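Local coordinates for periplasmic oligopeptide-binding protein (Burkholderia pseudomallei, PDB 3ZS6), which probably binds oligopeptides in the periplasm as the solute-binding component of an ABC transport system for peptide uptake, at residues A[24-29]-A[494-499]. Numbering follows the deposited sequence. Where two conformers were deposited one is given.
Sequences ESWTGN and IDMRAS
Trp26 reaches Asp495 through its indole NE1, which divides a single N-H between two acceptors of that residue. The stronger bond runs from NE1 to the backbone O of Asp495 (3.2 Å, N-H...O 141°); the one from NE1 to carboxylate OD2, at 3.1 Å, is weak because it is strongly bent (123°). With CG anti to the backbone N (chi1 178°), the indole projects outward from the first turn of the helix, toward Asp495. The carboxylate is itself held by charge: OD1 of Asp495 forms a salt bridge with NH1 of Arg497 (2.8 Å), and OD2 forms another with Arg479.

In the conformer given here, Met496, bent at chi2 and chi3, brings CE to 3.7 Å from Trp26 CD1 and SD to 3.8 Å from Asn29 CB. The Asn29 amide turns back to its own segment, donating from ND2 to Ser25 O (2.9 Å), and Ser25 OG caps the helix at Gly28 N.

Trp26, Asn29 and Met496 each also pack against an acidic side chain of the bound peptide, and the backbones of Glu24 and Trp26 form hydrogen bonds with it, so the contact lines the ligand site. It joins the N-terminal end of helix 26-35, beside strand 6-11, to the loop between strands 485-486 and 503-504.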
ATOM      1  N   GLU A  24      -5.239  -2.938   5.379  1.00  9.48           N
ATOM      2  CA  GLU A  24      -4.342  -3.416   4.329  1.00 10.85           C
ATOM      3  C   GLU A  24      -4.086  -2.388   3.235  1.00 12.88           C
ATOM      4  O   GLU A  24      -3.086  -2.482   2.518  1.00 12.28           O
ATOM      5  CB  GLU A  24      -4.941  -4.633   3.609  1.00 11.34           C
ATOM      6  CG  GLU A  24      -5.137  -5.879   4.415  1.00 19.78           C
ATOM      7  CD  GLU A  24      -5.680  -6.998   3.546  1.00 18.79           C
ATOM      8  OE1 GLU A  24      -4.958  -7.440   2.620  1.00 15.69           O
ATOM      9  OE2 GLU A  24      -6.826  -7.426   3.787  1.00 16.06           O
ATOM     10  N   SER A  25      -5.023  -1.462   3.049  1.00 10.89           N
ATOM     11  CA  SER A  25      -5.031  -0.638   1.832  1.00  8.41           C
ATOM     12  C   SER A  25      -4.561   0.796   2.036  1.00  9.69           C
ATOM     13  O   SER A  25      -4.471   1.287   3.168  1.00 10.55           O
ATOM     14  CB  SER A  25      -6.442  -0.599   1.234  1.00  9.22           C
ATOM     15  OG  SER A  25      -7.285   0.235   2.015  1.00 15.41           O
ATOM     16  N   TRP A  26      -4.296   1.469   0.917  1.00  8.28           N
ATOM     17  CA  TRP A  26      -4.026   2.898   0.916  1.00  7.89           C
ATOM     18  C   TRP A  26      -5.154   3.629   1.657  1.00 11.77           C
ATOM     19  O   TRP A  26      -4.905   4.509   2.482  1.00  8.27           O
ATOM     20  CB  TRP A  26      -3.922   3.433  -0.522  1.00  8.15           C
ATOM     21  CG  TRP A  26      -3.679   4.930  -0.580  1.00 12.27           C
ATOM     22  CD1 TRP A  26      -2.469   5.562  -0.568  1.00 14.85           C
ATOM     23  CD2 TRP A  26      -4.673   5.972  -0.646  1.00 14.95           C
ATOM     24  NE1 TRP A  26      -2.644   6.927  -0.626  1.00 18.72           N
ATOM     25  CE2 TRP A  26      -3.984   7.205  -0.676  1.00 17.36           C
ATOM     26  CE3 TRP A  26      -6.073   5.981  -0.682  1.00 12.00           C
ATOM     27  CZ2 TRP A  26      -4.648   8.437  -0.735  1.00 16.12           C
ATOM     28  CZ3 TRP A  26      -6.730   7.205  -0.747  1.00 18.53           C
ATOM     29  CH2 TRP A  26      -6.014   8.418  -0.778  1.00 12.89           C
ATOM     30  N   THR A  27      -6.395   3.259   1.359  1.00  9.38           N
ATOM     31  CA  THR A  27      -7.533   3.917   1.987  1.00  9.52           C
ATOM     32  C   THR A  27      -7.562   3.653   3.497  1.00  7.15           C
ATOM     33  O   THR A  27      -7.777   4.568   4.282  1.00 10.09           O
ATOM     34  CB  THR A  27      -8.878   3.479   1.359  1.00 11.01           C
ATOM     35  OG1 THR A  27      -8.958   3.942  -0.000  1.00 12.15           O
ATOM     36  CG2 THR A  27     -10.049   4.058   2.170  1.00  7.20           C
ATOM     37  N   GLY A  28      -7.336   2.402   3.894  1.00 11.12           N
ATOM     38  CA  GLY A  28      -7.328   2.044   5.304  1.00  9.80           C
ATOM     39  C   GLY A  28      -6.254   2.779   6.095  1.00 11.50           C
ATOM     40  O   GLY A  28      -6.484   3.225   7.221  1.00 10.51           O
ATOM     41  N   ASN A  29      -5.069   2.904   5.509  1.00  8.43           N
ATOM     42  CA  ASN A  29      -3.987   3.636   6.166  1.00 13.70           C
ATOM     43  C   ASN A  29      -4.247   5.141   6.255  1.00 11.07           C
ATOM     44  O   ASN A  29      -3.986   5.748   7.286  1.00 11.37           O
ATOM     45  CB  ASN A  29      -2.644   3.371   5.479  1.00  7.30           C
ATOM     46  CG  ASN A  29      -2.037   2.055   5.900  1.00 11.03           C
ATOM     47  OD1 ASN A  29      -1.224   1.998   6.832  1.00 13.32           O
ATOM     48  ND2 ASN A  29      -2.413   0.982   5.205  1.00  6.44           N
ATOM     49  N   ILE A 494       5.386   8.321  -0.763  1.00 10.55           N
ATOM     50  CA  ILE A 494       4.531   7.168  -0.501  1.00 12.70           C
ATOM     51  C   ILE A 494       3.078   7.587  -0.314  1.00 13.08           C
ATOM     52  O   ILE A 494       2.221   6.769  -0.014  1.00 17.70           O
ATOM     53  CB  ILE A 494       5.027   6.290   0.670  1.00 16.10           C
ATOM     54  CG1 ILE A 494       4.829   6.974   2.015  1.00 14.39           C
ATOM     55  CG2 ILE A 494       6.487   5.887   0.466  1.00 17.28           C
ATOM     56  CD1 ILE A 494       5.126   6.040   3.191  1.00 17.61           C
ATOM     57  N   ASP A 495       2.816   8.873  -0.519  1.00 12.09           N
ATOM     58  CA  ASP A 495       1.460   9.416  -0.468  1.00  8.30           C
ATOM     59  C   ASP A 495       0.722   9.096   0.829  1.00 14.57           C
ATOM     60  O   ASP A 495      -0.450   8.701   0.814  1.00 11.81           O
ATOM     61  CB  ASP A 495       0.627   8.990  -1.688  1.00 10.00           C
ATOM     62  CG  ASP A 495      -0.693   9.764  -1.789  1.00 12.59           C
ATOM     63  OD1 ASP A 495      -0.801  10.876  -1.218  1.00 14.65           O
ATOM     64  OD2 ASP A 495      -1.624   9.267  -2.434  1.00 12.52           O
ATOM     65  N   MET A 496       1.414   9.269   1.952  1.00 12.05           N
ATOM     66  CA  MET A 496       0.785   9.139   3.257  0.77 13.71           C
ATOM     67  C   MET A 496       0.622  10.538   3.848  1.00 13.48           C
ATOM     68  O   MET A 496       1.484  11.033   4.595  1.00 13.18           O
ATOM     69  CB  MET A 496       1.594   8.211   4.172  0.77 17.11           C
ATOM     70  CG  MET A 496       1.293   6.704   3.974  0.77 17.97           C
ATOM     71  SD  MET A 496      -0.384   6.223   4.486  0.77 22.26           S
ATOM     72  CE  MET A 496      -1.178   5.774   2.934  0.77 10.02           C
ATOM     73  N   ARG A 497      -0.482  11.177   3.485  1.00  7.66           N
ATOM     74  CA  ARG A 497      -0.701  12.581   3.815  1.00  7.13           C
ATOM     75  C   ARG A 497      -1.863  12.733   4.785  1.00 10.85           C
ATOM     76  O   ARG A 497      -3.026  12.658   4.394  1.00 12.36           O
ATOM     77  CB  ARG A 497      -0.953  13.389   2.529  1.00  8.74           C
ATOM     78  CG  ARG A 497       0.232  13.377   1.523  1.00 13.52           C
ATOM     79  CD  ARG A 497      -0.169  14.002   0.180  1.00 10.21           C
ATOM     80  NE  ARG A 497       0.970  14.538  -0.576  1.00 11.89           N
ATOM     81  CZ  ARG A 497       1.565  13.928  -1.600  1.00 14.94           C
ATOM     82  NH1 ARG A 497       1.153  12.726  -2.010  1.00 11.48           N
ATOM     83  NH2 ARG A 497       2.588  14.518  -2.213  1.00 12.76           N
ATOM     84  N   ALA A 498      -1.527  12.927   6.054  1.00 12.37           N
ATOM     85  CA  ALA A 498      -2.515  13.001   7.124  1.00 10.96           C
ATOM     86  C   ALA A 498      -3.229  14.336   7.120  1.00 13.57           C
ATOM     87  O   ALA A 498      -2.647  15.367   6.776  1.00 13.41           O
ATOM     88  CB  ALA A 498      -1.840  12.771   8.475  1.00 11.36           C
ATOM     89  N   SER A 499      -4.493  14.328   7.524  1.00 11.81           N
ATOM     90  CA  SER A 499      -5.264  15.565   7.571  1.00 10.87           C
ATOM     91  C   SER A 499      -4.691  16.610   8.550  1.00 12.66           C
ATOM     92  O   SER A 499      -4.783  17.815   8.303  1.00 14.02           O
ATOM     93  CB  SER A 499      -6.722  15.251   7.908  1.00 14.69           C
ATOM     94  OG  SER A 499      -7.267  14.357   6.953  1.00 13.76           O
TER